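Local coordinates for 5-ketofructose reductase (Gluconobacter sp., PDB 7COK), which probably reduces 5-ketofructose to fructose with a nicotinamide cofactor, as a member of the shikimate dehydrogenase family, at residues W62-N66 with I262-R266; R126-A132 with H150-N155; S13-P17 with S68-K72; S115-V119 with C243-D247; T23-E28 with R39-C43. All blocks are in the same frame, centred on the assembly; numbering follows the deposited sequence.

Interaction 1 (W62-N66 with I262-R266); sequences WVGFN and IWLGR
The indole of W263 lies against the backbone of G64, whose CA sits 3.7 Å from the centroid of the five-membered ring and 15° off the ring normal, a CH-pi contact over one face. The fit depends on glycine: a modelled beta carbon at G64 would fall 2.2 Å from W263 CD1, well inside contact distance. Farther along the indole, the six-membered ring meets the next residues of the strand, with W263 CZ2 3.4 Å from F65 C. N66 closes the far end of the ring, its OD1 lying near the ring plane at the edge, 3.3 Å from W263 CH2, with the amide turned 42° from the indole. W263 CG stands anti to its own carbonyl carbon (chi1 -65°), and the ring extends from the helix along the strand backbone. The contact therefore seats the last turn of helix 248-264 on strand 64-67 of the mixed sheet, joining the family's C-terminal helical region to the substrate-binding domain. At the other end V63 CG2 touches L264 CD2 at 3.8 Å, the two side chains crossing at about a right angle. Here a water lies within hydrogen-bonding distance of both V63 O and W263 O, 2.8 Å from the latter, and bridges two carbonyls that cannot bond to each other. In the second shell, N66 OD1 is hydrogen-bonded to Y40 OH, while N66 ND2 bonds N93 O; together these fix the amide's rotation beside the indole. W263 NE1 makes a weak hydrogen bond to V95 O on strand 94-98.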
# COMPACT_ATOMS: atom_id res chain seq x y z
N TRP A 62 2.89 -7.50 -4.05
CA TRP A 62 1.92 -7.92 -3.05
C TRP A 62 1.82 -9.44 -2.94
O TRP A 62 2.13 -10.16 -3.91
CB TRP A 62 0.55 -7.36 -3.40
CG TRP A 62 0.39 -5.84 -3.41
CD1 TRP A 62 1.36 -4.89 -3.62
CD2 TRP A 62 -0.84 -5.13 -3.27
NE1 TRP A 62 0.81 -3.62 -3.57
CE2 TRP A 62 -0.53 -3.74 -3.39
CE3 TRP A 62 -2.18 -5.53 -3.06
CZ2 TRP A 62 -1.53 -2.73 -3.31
CZ3 TRP A 62 -3.17 -4.53 -2.96
CH2 TRP A 62 -2.83 -3.14 -3.09
N VAL A 63 1.37 -9.93 -1.80
CA VAL A 63 1.18 -11.37 -1.61
C VAL A 63 -0.27 -11.79 -1.75
O VAL A 63 -0.59 -12.99 -1.82
CB VAL A 63 1.79 -11.90 -0.30
CG1 VAL A 63 3.28 -11.56 -0.24
CG2 VAL A 63 1.06 -11.32 0.89
N GLY A 64 -1.17 -10.81 -1.77
CA GLY A 64 -2.59 -11.08 -1.89
C GLY A 64 -3.41 -9.83 -1.90
O GLY A 64 -2.91 -8.76 -1.55
N PHE A 65 -4.66 -9.97 -2.32
CA PHE A 65 -5.62 -8.88 -2.22
C PHE A 65 -7.04 -9.42 -2.21
O PHE A 65 -7.27 -10.51 -2.69
CB PHE A 65 -5.43 -7.86 -3.37
CG PHE A 65 -5.56 -8.45 -4.76
CD1 PHE A 65 -6.81 -8.49 -5.41
CD2 PHE A 65 -4.42 -8.91 -5.43
CE1 PHE A 65 -6.91 -9.01 -6.71
CE2 PHE A 65 -4.52 -9.40 -6.75
CZ PHE A 65 -5.76 -9.46 -7.38
N ASN A 66 -7.96 -8.64 -1.63
CA ASN A 66 -9.40 -8.87 -1.77
C ASN A 66 -9.99 -8.10 -2.91
O ASN A 66 -9.47 -7.06 -3.31
CB ASN A 66 -10.11 -8.43 -0.49
CG ASN A 66 -9.73 -9.28 0.70
OD1 ASN A 66 -9.33 -8.76 1.73
ND2 ASN A 66 -9.79 -10.60 0.53
N ILE A 262 -4.50 -17.82 3.86
CA ILE A 262 -4.22 -18.06 2.43
C ILE A 262 -3.03 -17.24 1.96
O ILE A 262 -2.16 -17.74 1.26
CB ILE A 262 -5.48 -17.81 1.56
CG1 ILE A 262 -6.53 -18.92 1.82
CG2 ILE A 262 -5.15 -17.76 0.06
CD1 ILE A 262 -7.92 -18.63 1.28
N TRP A 263 -3.00 -15.97 2.34
CA TRP A 263 -1.95 -15.06 1.88
C TRP A 263 -0.57 -15.28 2.48
O TRP A 263 0.46 -15.18 1.78
CB TRP A 263 -2.34 -13.62 2.18
CG TRP A 263 -3.54 -13.13 1.44
CD1 TRP A 263 -4.06 -13.62 0.27
CD2 TRP A 263 -4.31 -11.98 1.77
NE1 TRP A 263 -5.14 -12.87 -0.11
CE2 TRP A 263 -5.31 -11.85 0.79
CE3 TRP A 263 -4.27 -11.07 2.83
CZ2 TRP A 263 -6.26 -10.82 0.82
CZ3 TRP A 263 -5.20 -10.05 2.87
CH2 TRP A 263 -6.20 -9.93 1.87
N LEU A 264 -0.54 -15.56 3.78
CA LEU A 264 0.71 -15.43 4.54
C LEU A 264 1.05 -16.60 5.42
O LEU A 264 2.10 -16.60 6.07
CB LEU A 264 0.68 -14.17 5.41
CG LEU A 264 0.92 -12.88 4.65
CD1 LEU A 264 0.57 -11.71 5.54
CD2 LEU A 264 2.37 -12.82 4.17
N GLY A 265 0.16 -17.59 5.49
CA GLY A 265 0.39 -18.76 6.34
C GLY A 265 0.41 -18.48 7.83
O GLY A 265 1.04 -19.22 8.57
N ARG A 266 -0.24 -17.39 8.26
CA ARG A 266 -0.39 -17.02 9.67
C ARG A 266 -1.86 -16.99 10.02
O ARG A 266 -2.69 -16.56 9.19
CB ARG A 266 0.21 -15.65 9.98
CG ARG A 266 1.64 -15.65 10.45
CD ARG A 266 2.49 -15.16 9.31
NE ARG A 266 3.91 -15.35 9.60
CZ ARG A 266 4.83 -15.62 8.69
NH1 ARG A 266 4.50 -15.75 7.39
NH2 ARG A 266 6.08 -15.76 9.08
O HOH W 1 0.68 -15.50 -1.01

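Interaction 2 (R126-A132 with H150-N155); sequences RVVILGA and HITIVN
The guanidinium of R126 lies flat on the imidazole of H150, centres 4.1 Å apart and planes at 23°, with NH1 over the middle of the ring. A bend in the arginine at chi3 (64°) folds the group back over its neighbour instead of letting it run straight on. This stack begins one face of two parallel strands, paired in register from R126 with H150 to L130 with V154. On that face V128 fits its two methyls against successive bumps of the other strand: CG2 beside T152 CB, and CG1 reaching diagonally to V154 CG2, 3.9 Å away. On the other face I129 leans back, lodging its CD1 methyl against I151 CG2 at 3.8 Å, while A136, I139 and A140 of helix 134-145 cover it. The two strands, with that helix between them in the chain, form the first beta-alpha-beta unit of a Rossmann-type fold, and G131 belongs to a GxGxxA pattern consistent with dinucleotide binding. At the strand ends A132 CB abuts N155 CG, 3.5 Å away, and I153 CG2 packs on G131 O at the same separation; this buried carbonyl has no polar partner in the model. An alanine at H150 would probably leave the R126 guanidinium without its flat support, free to turn, and deprive the water between H150 ND1, V127 O and T152 OG1 of one partner. The five direct hydrogen bonds between the strands are all main chain to main chain, the straightest from I129 N to T152 O at 173°, leaving the apolar side chains to shape the faces.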
# COMPACT_ATOMS: atom_id res chain seq x y z
N ARG A 126 -29.50 -30.69 7.64
CA ARG A 126 -30.55 -30.05 6.87
C ARG A 126 -30.61 -28.58 7.23
O ARG A 126 -30.76 -28.20 8.41
CB ARG A 126 -31.89 -30.75 7.09
CG ARG A 126 -31.79 -32.23 6.79
CD ARG A 126 -33.11 -32.95 6.96
NE ARG A 126 -34.14 -32.50 6.02
CZ ARG A 126 -34.32 -32.96 4.78
NH1 ARG A 126 -35.31 -32.45 4.04
NH2 ARG A 126 -33.54 -33.91 4.27
N VAL A 127 -30.47 -27.74 6.21
CA VAL A 127 -30.21 -26.32 6.36
C VAL A 127 -31.27 -25.48 5.66
O VAL A 127 -31.70 -25.82 4.54
CB VAL A 127 -28.85 -25.93 5.74
CG1 VAL A 127 -28.53 -24.46 5.99
CG2 VAL A 127 -27.71 -26.80 6.26
N VAL A 128 -31.68 -24.37 6.29
CA VAL A 128 -32.54 -23.36 5.68
C VAL A 128 -31.78 -22.04 5.58
O VAL A 128 -31.27 -21.55 6.61
CB VAL A 128 -33.86 -23.13 6.46
CG1 VAL A 128 -34.62 -21.92 5.91
CG2 VAL A 128 -34.74 -24.35 6.35
N ILE A 129 -31.74 -21.46 4.38
CA ILE A 129 -31.11 -20.16 4.16
C ILE A 129 -32.20 -19.18 3.76
O ILE A 129 -32.92 -19.40 2.77
CB ILE A 129 -30.06 -20.22 3.03
CG1 ILE A 129 -29.02 -21.31 3.33
CG2 ILE A 129 -29.46 -18.81 2.79
CD1 ILE A 129 -27.94 -21.42 2.26
N LEU A 130 -32.35 -18.13 4.56
CA LEU A 130 -33.26 -17.03 4.24
C LEU A 130 -32.56 -16.04 3.35
O LEU A 130 -31.62 -15.37 3.78
CB LEU A 130 -33.79 -16.32 5.50
CG LEU A 130 -34.28 -17.22 6.61
CD1 LEU A 130 -34.38 -16.43 7.90
CD2 LEU A 130 -35.57 -17.94 6.23
N GLY A 131 -33.08 -15.88 2.13
CA GLY A 131 -32.53 -14.94 1.15
C GLY A 131 -31.72 -15.64 0.08
O GLY A 131 -31.21 -16.74 0.31
N ALA A 132 -31.62 -15.02 -1.10
CA ALA A 132 -30.94 -15.60 -2.26
C ALA A 132 -29.79 -14.77 -2.89
O ALA A 132 -29.43 -14.98 -4.07
CB ALA A 132 -31.98 -15.97 -3.32
N HIS A 150 -29.12 -31.40 2.82
CA HIS A 150 -30.28 -30.75 2.25
C HIS A 150 -30.26 -29.26 2.55
O HIS A 150 -30.06 -28.86 3.70
CB HIS A 150 -31.57 -31.38 2.80
CG HIS A 150 -32.79 -31.00 2.04
ND1 HIS A 150 -33.46 -29.81 2.25
CD2 HIS A 150 -33.45 -31.63 1.04
CE1 HIS A 150 -34.47 -29.72 1.41
NE2 HIS A 150 -34.50 -30.82 0.67
N ILE A 151 -30.45 -28.47 1.50
CA ILE A 151 -30.39 -27.01 1.63
C ILE A 151 -31.63 -26.42 0.98
O ILE A 151 -31.87 -26.62 -0.21
CB ILE A 151 -29.10 -26.40 1.02
CG1 ILE A 151 -27.85 -26.98 1.69
CG2 ILE A 151 -29.09 -24.87 1.21
CD1 ILE A 151 -26.56 -26.81 0.91
N THR A 152 -32.37 -25.68 1.78
CA THR A 152 -33.61 -25.01 1.34
C THR A 152 -33.29 -23.53 1.28
O THR A 152 -32.79 -22.97 2.28
CB THR A 152 -34.80 -25.27 2.29
OG1 THR A 152 -35.10 -26.66 2.36
CG2 THR A 152 -36.07 -24.54 1.79
N ILE A 153 -33.53 -22.90 0.13
CA ILE A 153 -33.28 -21.47 -0.04
C ILE A 153 -34.64 -20.80 -0.16
O ILE A 153 -35.48 -21.23 -0.95
CB ILE A 153 -32.39 -21.16 -1.27
CG1 ILE A 153 -31.07 -21.94 -1.18
CG2 ILE A 153 -32.08 -19.68 -1.33
CD1 ILE A 153 -31.07 -23.30 -1.86
N VAL A 154 -34.88 -19.81 0.69
CA VAL A 154 -36.18 -19.16 0.86
C VAL A 154 -36.03 -17.71 0.41
O VAL A 154 -35.14 -16.98 0.84
CB VAL A 154 -36.71 -19.25 2.34
CG1 VAL A 154 -38.14 -18.74 2.47
CG2 VAL A 154 -36.70 -20.68 2.83
N ASN A 155 -36.86 -17.32 -0.56
CA ASN A 155 -36.76 -15.98 -1.12
C ASN A 155 -38.12 -15.53 -1.64
O ASN A 155 -38.89 -16.34 -2.14
CB ASN A 155 -35.74 -15.97 -2.27
CG ASN A 155 -35.15 -14.60 -2.54
OD1 ASN A 155 -34.63 -13.93 -1.64
ND2 ASN A 155 -35.23 -14.16 -3.80
O HOH W 2 -33.47 -27.94 4.20

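Interaction 3 (S13-P17 with S68-K72)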
# COMPACT_ATOMS: atom_id res chain seq x y z
N SER A 13 -6.96 -4.35 -0.99
CA SER A 13 -8.30 -4.55 -1.54
C SER A 13 -8.57 -3.65 -2.74
O SER A 13 -8.09 -2.52 -2.79
CB SER A 13 -9.34 -4.27 -0.45
OG SER A 13 -10.67 -4.23 -0.94
N PHE A 14 -9.32 -4.19 -3.70
CA PHE A 14 -9.81 -3.42 -4.84
C PHE A 14 -11.33 -3.44 -4.77
O PHE A 14 -11.95 -4.51 -4.71
CB PHE A 14 -9.35 -4.05 -6.16
CG PHE A 14 -7.87 -4.23 -6.28
CD1 PHE A 14 -6.95 -3.30 -5.73
CD2 PHE A 14 -7.36 -5.33 -7.01
CE1 PHE A 14 -5.57 -3.49 -5.89
CE2 PHE A 14 -5.98 -5.51 -7.15
CZ PHE A 14 -5.09 -4.60 -6.60
N SER A 15 -11.93 -2.26 -4.76
CA SER A 15 -13.39 -2.13 -4.74
C SER A 15 -13.73 -0.69 -5.04
O SER A 15 -12.87 0.18 -4.99
CB SER A 15 -13.94 -2.53 -3.36
OG SER A 15 -13.62 -1.58 -2.38
N THR A 16 -14.99 -0.44 -5.36
CA THR A 16 -15.50 0.93 -5.39
C THR A 16 -16.99 0.95 -5.07
O THR A 16 -17.74 0.15 -5.66
CB THR A 16 -15.18 1.69 -6.71
OG1 THR A 16 -15.49 3.08 -6.55
CG2 THR A 16 -15.91 1.16 -7.94
N PRO A 17 -17.44 1.81 -4.14
CA PRO A 17 -16.60 2.67 -3.28
C PRO A 17 -15.93 1.85 -2.16
O PRO A 17 -16.37 0.76 -1.86
CB PRO A 17 -17.63 3.64 -2.68
CG PRO A 17 -18.91 2.87 -2.68
CD PRO A 17 -18.88 2.03 -3.92
N SER A 68 -13.93 -6.67 -3.68
CA SER A 68 -15.32 -6.48 -3.25
C SER A 68 -16.09 -5.90 -4.43
O SER A 68 -15.52 -5.80 -5.53
CB SER A 68 -15.38 -5.55 -2.02
OG SER A 68 -14.61 -6.04 -0.95
N LEU A 69 -17.35 -5.55 -4.22
CA LEU A 69 -18.16 -4.85 -5.23
C LEU A 69 -17.37 -3.71 -5.88
O LEU A 69 -16.74 -2.92 -5.16
CB LEU A 69 -19.43 -4.26 -4.58
CG LEU A 69 -20.50 -3.59 -5.46
CD1 LEU A 69 -21.40 -4.65 -6.07
CD2 LEU A 69 -21.34 -2.61 -4.67
N PRO A 70 -17.37 -3.61 -7.21
CA PRO A 70 -18.14 -4.45 -8.14
C PRO A 70 -17.25 -5.42 -8.93
O PRO A 70 -17.53 -5.72 -10.09
CB PRO A 70 -18.72 -3.38 -9.08
CG PRO A 70 -17.59 -2.38 -9.19
CD PRO A 70 -16.82 -2.43 -7.88
N HIS A 71 -16.15 -5.88 -8.31
CA HIS A 71 -15.12 -6.68 -9.00
C HIS A 71 -15.14 -8.22 -8.87
O HIS A 71 -14.39 -8.88 -9.57
CB HIS A 71 -13.72 -6.19 -8.61
CG HIS A 71 -13.56 -4.72 -8.75
ND1 HIS A 71 -13.98 -4.04 -9.88
CD2 HIS A 71 -13.01 -3.79 -7.93
CE1 HIS A 71 -13.70 -2.76 -9.73
NE2 HIS A 71 -13.14 -2.58 -8.55
N LYS A 72 -16.03 -8.78 -8.07
CA LYS A 72 -15.95 -10.22 -7.74
C LYS A 72 -16.12 -11.19 -8.90
O LYS A 72 -15.54 -12.26 -8.89
CB LYS A 72 -16.93 -10.62 -6.62
CG LYS A 72 -16.63 -9.95 -5.29
CD LYS A 72 -17.59 -10.46 -4.21
CE LYS A 72 -17.34 -9.80 -2.87
NZ LYS A 72 -18.39 -10.26 -1.92
O HOH W 3 -17.67 -1.73 -2.74
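S68 N donates a nearly straight hydrogen bond to F14 O, 3.1 Å long at 167°, where strand 9-15 of the substrate-binding domain meets the loop that follows strand 64-67. The two strands are parallel neighbours in the mixed sheet, and this bond carries their pairing beyond the end of the second. The inner side is close-packed. S15 CB lies 3.6 Å from S68 CB, and the imidazole of H71 presents its edge to F14 O, with CD2 3.5 Å from that oxygen. H71 CG is anti to its carbonyl carbon (chi1 -50°), which directs the ring back at the strand; NE2 is hydrogen-bonded to V45 O, which restrains the ring's rotation from beyond the contact. F14 turns its own ring away, toward helix 50-59 and M60 of the second subunit.

The outer side is more open, around exposed P17, L69 and P70. Both prolines follow cis peptide bonds. T16 CG2 meets P70 CD at 3.7 Å, the side chains crossing at a slant, while T16 OG1 is hydrogen-bonded to D44. On this side the polar link passes partly through solvent: a water donates to both P17 O and L69 O. The same L69 oxygen accepts from T16 N at 3.0 Å, in the carbonyl plane and on a lone pair, with an N-H...O angle of 155°.

Interaction 4 (S115-V119 with C243-D247); sequences SLKTV and CTTLD
L246 CG stands anti to its carbonyl carbon (chi1 -56°), and chi2 of 163° spreads the two methyls across the end of helix 110-117, where CD2 comes 3.7 Å from S115 O and CD1 3.8 Å from L116 CA. The leucine belongs to strand 245-246, the edge strand within this chain of the parallel sheet in the Rossmann-type domain, so the contact lays the helix's C-terminal turn over that edge. L246 has more of its surface buried by the other segment than any other residue here and touches four of its residues. Its CD1 methyl meets L116 CD1 at 4.1 Å, the leucines crossing at about a right angle, and V119 CG2 at 4.0 Å, where the side chains reach toward each other tip to tip. A second tip-to-tip pair, V119 CG1 with T244 CG2 at 3.7 Å, lies at the exposed margin. V221 of the adjoining strand 221-224 touches L116, V119 and L246, and completes the apolar cluster.

The helix end beside L246 is held by its own polar bonds. S115 O accepts from T118 N and from T118 OG1, so two donors grip one carbonyl that also faces the leucine methyls. S115 OG has weak hydrogen bonds to N254 ND2 and G111 O, outside the two segments. D247, the N-cap of helix 248-264, directs OD1 to G250 N and reaches the helix end only by way of a water on its carbonyl O. Cross-segment polar contact is thus indirect: that water lies 2.6 Å from S115 OG while donating to D247 O at 2.7 Å.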
# COMPACT_ATOMS: atom_id res chain seq x y z
N SER A 115 -17.44 -20.36 11.64
CA SER A 115 -18.29 -20.13 12.81
C SER A 115 -19.13 -21.36 13.15
O SER A 115 -19.22 -21.76 14.33
CB SER A 115 -19.20 -18.93 12.58
OG SER A 115 -18.46 -17.70 12.58
N LEU A 116 -19.73 -21.98 12.12
CA LEU A 116 -20.57 -23.17 12.29
C LEU A 116 -19.80 -24.30 12.97
O LEU A 116 -20.29 -24.91 13.93
CB LEU A 116 -21.14 -23.65 10.94
CG LEU A 116 -22.15 -24.81 11.09
CD1 LEU A 116 -23.40 -24.39 11.84
CD2 LEU A 116 -22.47 -25.44 9.74
N LYS A 117 -18.58 -24.53 12.48
CA LYS A 117 -17.74 -25.62 12.97
C LYS A 117 -17.37 -25.51 14.45
O LYS A 117 -17.03 -26.53 15.08
CB LYS A 117 -16.51 -25.77 12.08
CG LYS A 117 -16.85 -26.47 10.77
CD LYS A 117 -15.71 -26.50 9.78
CE LYS A 117 -16.01 -27.44 8.63
NZ LYS A 117 -14.80 -27.63 7.76
N THR A 118 -17.48 -24.31 15.03
CA THR A 118 -17.30 -24.17 16.49
C THR A 118 -18.42 -24.82 17.29
O THR A 118 -18.27 -25.04 18.50
CB THR A 118 -17.14 -22.70 16.98
OG1 THR A 118 -18.34 -21.97 16.74
CG2 THR A 118 -15.97 -22.00 16.28
N VAL A 119 -19.57 -25.07 16.66
CA VAL A 119 -20.72 -25.62 17.40
C VAL A 119 -21.16 -27.00 16.94
O VAL A 119 -21.67 -27.78 17.74
CB VAL A 119 -21.90 -24.63 17.50
CG1 VAL A 119 -21.48 -23.37 18.27
CG2 VAL A 119 -22.46 -24.26 16.14
N CYS A 243 -31.83 -21.32 21.70
CA CYS A 243 -30.99 -21.70 20.56
C CYS A 243 -29.54 -21.24 20.66
O CYS A 243 -29.25 -20.15 21.18
CB CYS A 243 -31.59 -21.16 19.26
SG CYS A 243 -33.21 -21.86 18.88
N THR A 244 -28.64 -22.07 20.13
CA THR A 244 -27.25 -21.69 19.93
C THR A 244 -27.23 -20.74 18.74
O THR A 244 -27.79 -21.07 17.69
CB THR A 244 -26.39 -22.92 19.66
OG1 THR A 244 -26.37 -23.74 20.82
CG2 THR A 244 -24.94 -22.53 19.32
N THR A 245 -26.61 -19.58 18.92
CA THR A 245 -26.54 -18.54 17.86
C THR A 245 -25.12 -18.21 17.38
O THR A 245 -24.15 -18.27 18.15
CB THR A 245 -27.21 -17.23 18.28
OG1 THR A 245 -26.54 -16.70 19.45
CG2 THR A 245 -28.71 -17.44 18.61
N LEU A 246 -25.03 -17.83 16.11
CA LEU A 246 -23.78 -17.41 15.50
C LEU A 246 -23.93 -16.08 14.81
O LEU A 246 -24.72 -15.94 13.89
CB LEU A 246 -23.27 -18.46 14.51
CG LEU A 246 -23.11 -19.85 15.12
CD1 LEU A 246 -23.01 -20.92 14.05
CD2 LEU A 246 -21.91 -19.89 16.04
N ASP A 247 -23.13 -15.11 15.23
CA ASP A 247 -23.26 -13.75 14.72
C ASP A 247 -22.37 -13.41 13.51
O ASP A 247 -21.33 -14.06 13.25
CB ASP A 247 -23.05 -12.76 15.86
CG ASP A 247 -21.61 -12.62 16.24
OD1 ASP A 247 -20.90 -11.83 15.58
OD2 ASP A 247 -21.18 -13.30 17.20
O HOH W 4 -19.79 -16.10 14.21

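Interaction 5 (T23-E28 with R39-C43); sequences TVAMVE and RYINC
The phenol ring of Y40 lies along the first turns of helix 23-34, meeting V24, V27 and T23 in turn. V24 crosses it at a slant, with CB 3.7 Å from Y40 CD1; V27 comes at about a right angle, CG1 being 3.9 Å from Y40 CD2. Near the hydroxyl, T23 CG2 approaches Y40 OH to 3.5 Å. The ring reaches this row because CG is anti to the backbone N (chi1 -171°). V24 CG2 also touches the strand itself, 3.3 Å from Y40 O. E28 sets its carboxylate almost perpendicular to the ring, planes 87° apart, and OE2 takes Y40 N through its anti lone pair at 2.9 Å and 174°. The axes of segments 23-28 and 39-43 run antiparallel (177°) as the second half of a beta-alpha-beta unit. An alanine at Y40 would probably open a gap beside V24 and V27 and leave N66 OD1 without its hydroxyl partner. Beyond the two segments, E28 is paired with R39 of the second subunit, and R39 with E28 of that subunit, in salt bridges across the dimer. The glutamate thus joins a neutral backbone bond to an intersubunit charge pair, an arrangement likely to favour its ionised form.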
# COMPACT_ATOMS: atom_id res chain seq x y z
N THR A 23 -12.38 -3.39 6.65
CA THR A 23 -11.54 -4.60 6.62
C THR A 23 -10.09 -4.22 6.91
O THR A 23 -9.39 -4.89 7.67
CB THR A 23 -11.67 -5.33 5.26
OG1 THR A 23 -13.05 -5.69 5.05
CG2 THR A 23 -10.86 -6.58 5.26
N VAL A 24 -9.67 -3.08 6.36
CA VAL A 24 -8.33 -2.53 6.61
C VAL A 24 -8.01 -2.46 8.11
O VAL A 24 -6.95 -2.92 8.53
CB VAL A 24 -8.05 -1.18 5.86
CG1 VAL A 24 -9.07 -0.11 6.22
CG2 VAL A 24 -6.63 -0.67 6.14
N ALA A 25 -8.93 -1.91 8.89
CA ALA A 25 -8.70 -1.74 10.31
C ALA A 25 -8.69 -3.10 11.02
O ALA A 25 -7.84 -3.35 11.86
CB ALA A 25 -9.76 -0.83 10.91
N MET A 26 -9.62 -3.96 10.64
CA MET A 26 -9.68 -5.28 11.23
C MET A 26 -8.37 -6.07 10.99
O MET A 26 -7.73 -6.58 11.91
CB MET A 26 -10.90 -6.03 10.71
CG MET A 26 -11.05 -7.40 11.33
SD MET A 26 -12.35 -8.36 10.56
CE MET A 26 -11.66 -8.74 8.96
N VAL A 27 -7.98 -6.15 9.73
CA VAL A 27 -6.86 -6.97 9.34
C VAL A 27 -5.56 -6.37 9.92
O VAL A 27 -4.77 -7.11 10.43
CB VAL A 27 -6.80 -7.11 7.80
CG1 VAL A 27 -5.51 -7.79 7.38
CG2 VAL A 27 -8.00 -7.93 7.33
N GLU A 28 -5.40 -5.05 9.90
CA GLU A 28 -4.17 -4.44 10.40
C GLU A 28 -4.10 -4.58 11.91
O GLU A 28 -3.00 -4.74 12.46
CB GLU A 28 -4.00 -3.01 9.94
CG GLU A 28 -3.62 -2.96 8.46
CD GLU A 28 -3.19 -1.59 7.99
OE1 GLU A 28 -3.49 -0.58 8.66
OE2 GLU A 28 -2.53 -1.52 6.93
N ARG A 39 0.95 -4.80 5.74
CA ARG A 39 0.01 -3.70 5.57
C ARG A 39 -1.12 -4.16 4.68
O ARG A 39 -0.94 -5.01 3.83
CB ARG A 39 0.73 -2.53 4.91
CG ARG A 39 1.94 -2.02 5.69
CD ARG A 39 2.56 -0.82 5.02
NE ARG A 39 1.75 0.36 5.33
CZ ARG A 39 2.08 1.60 5.02
NH1 ARG A 39 3.21 1.87 4.36
NH2 ARG A 39 1.26 2.57 5.36
N TYR A 40 -2.29 -3.55 4.86
CA TYR A 40 -3.45 -3.78 4.02
C TYR A 40 -3.80 -2.45 3.40
O TYR A 40 -4.17 -1.49 4.10
CB TYR A 40 -4.59 -4.26 4.90
CG TYR A 40 -5.82 -4.75 4.14
CD1 TYR A 40 -6.79 -3.85 3.68
CD2 TYR A 40 -6.03 -6.10 3.92
CE1 TYR A 40 -7.93 -4.29 3.02
CE2 TYR A 40 -7.17 -6.54 3.26
CZ TYR A 40 -8.12 -5.63 2.82
OH TYR A 40 -9.27 -6.08 2.17
N ILE A 41 -3.72 -2.39 2.06
CA ILE A 41 -3.94 -1.18 1.30
C ILE A 41 -5.33 -1.17 0.65
O ILE A 41 -5.58 -1.91 -0.31
CB ILE A 41 -2.81 -0.97 0.24
CG1 ILE A 41 -1.39 -1.15 0.84
CG2 ILE A 41 -2.99 0.36 -0.47
CD1 ILE A 41 -1.07 -0.36 2.10
N ASN A 42 -6.22 -0.33 1.18
CA ASN A 42 -7.60 -0.24 0.72
C ASN A 42 -7.70 0.74 -0.45
O ASN A 42 -7.58 1.97 -0.27
CB ASN A 42 -8.47 0.24 1.90
CG ASN A 42 -9.96 0.22 1.59
OD1 ASN A 42 -10.43 -0.59 0.81
ND2 ASN A 42 -10.71 1.11 2.25
N CYS A 43 -7.87 0.19 -1.65
CA CYS A 43 -7.83 0.99 -2.89
C CYS A 43 -9.19 1.14 -3.53
O CYS A 43 -9.96 0.18 -3.61
CB CYS A 43 -6.92 0.32 -3.91
SG CYS A 43 -5.22 0.06 -3.37

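In the fold
Interactions 1, 3 and 5 share the mixed sheet of the substrate-binding domain and touch: N66 bonds Y40 between 1 and 5, N66 O bonds F14 N between 1 and 3, and S13 pairs with I41 and C43 between 3 and 5. Interactions 2 and 4 instead reach the parallel sheet of the other domain, their nearest atoms about 6 Å apart without touching. Interaction 2 is the buried one, knit by strand hydrogen bonds; the rest are partly buried. Direct bonds are fewer in 3 and 5, whereas 1 and 4 have none between their segments and rely on apolar or ring packing; a water bridges the segments in 1 to 4. Residues of interaction 5 also pair by charge with the second subunit.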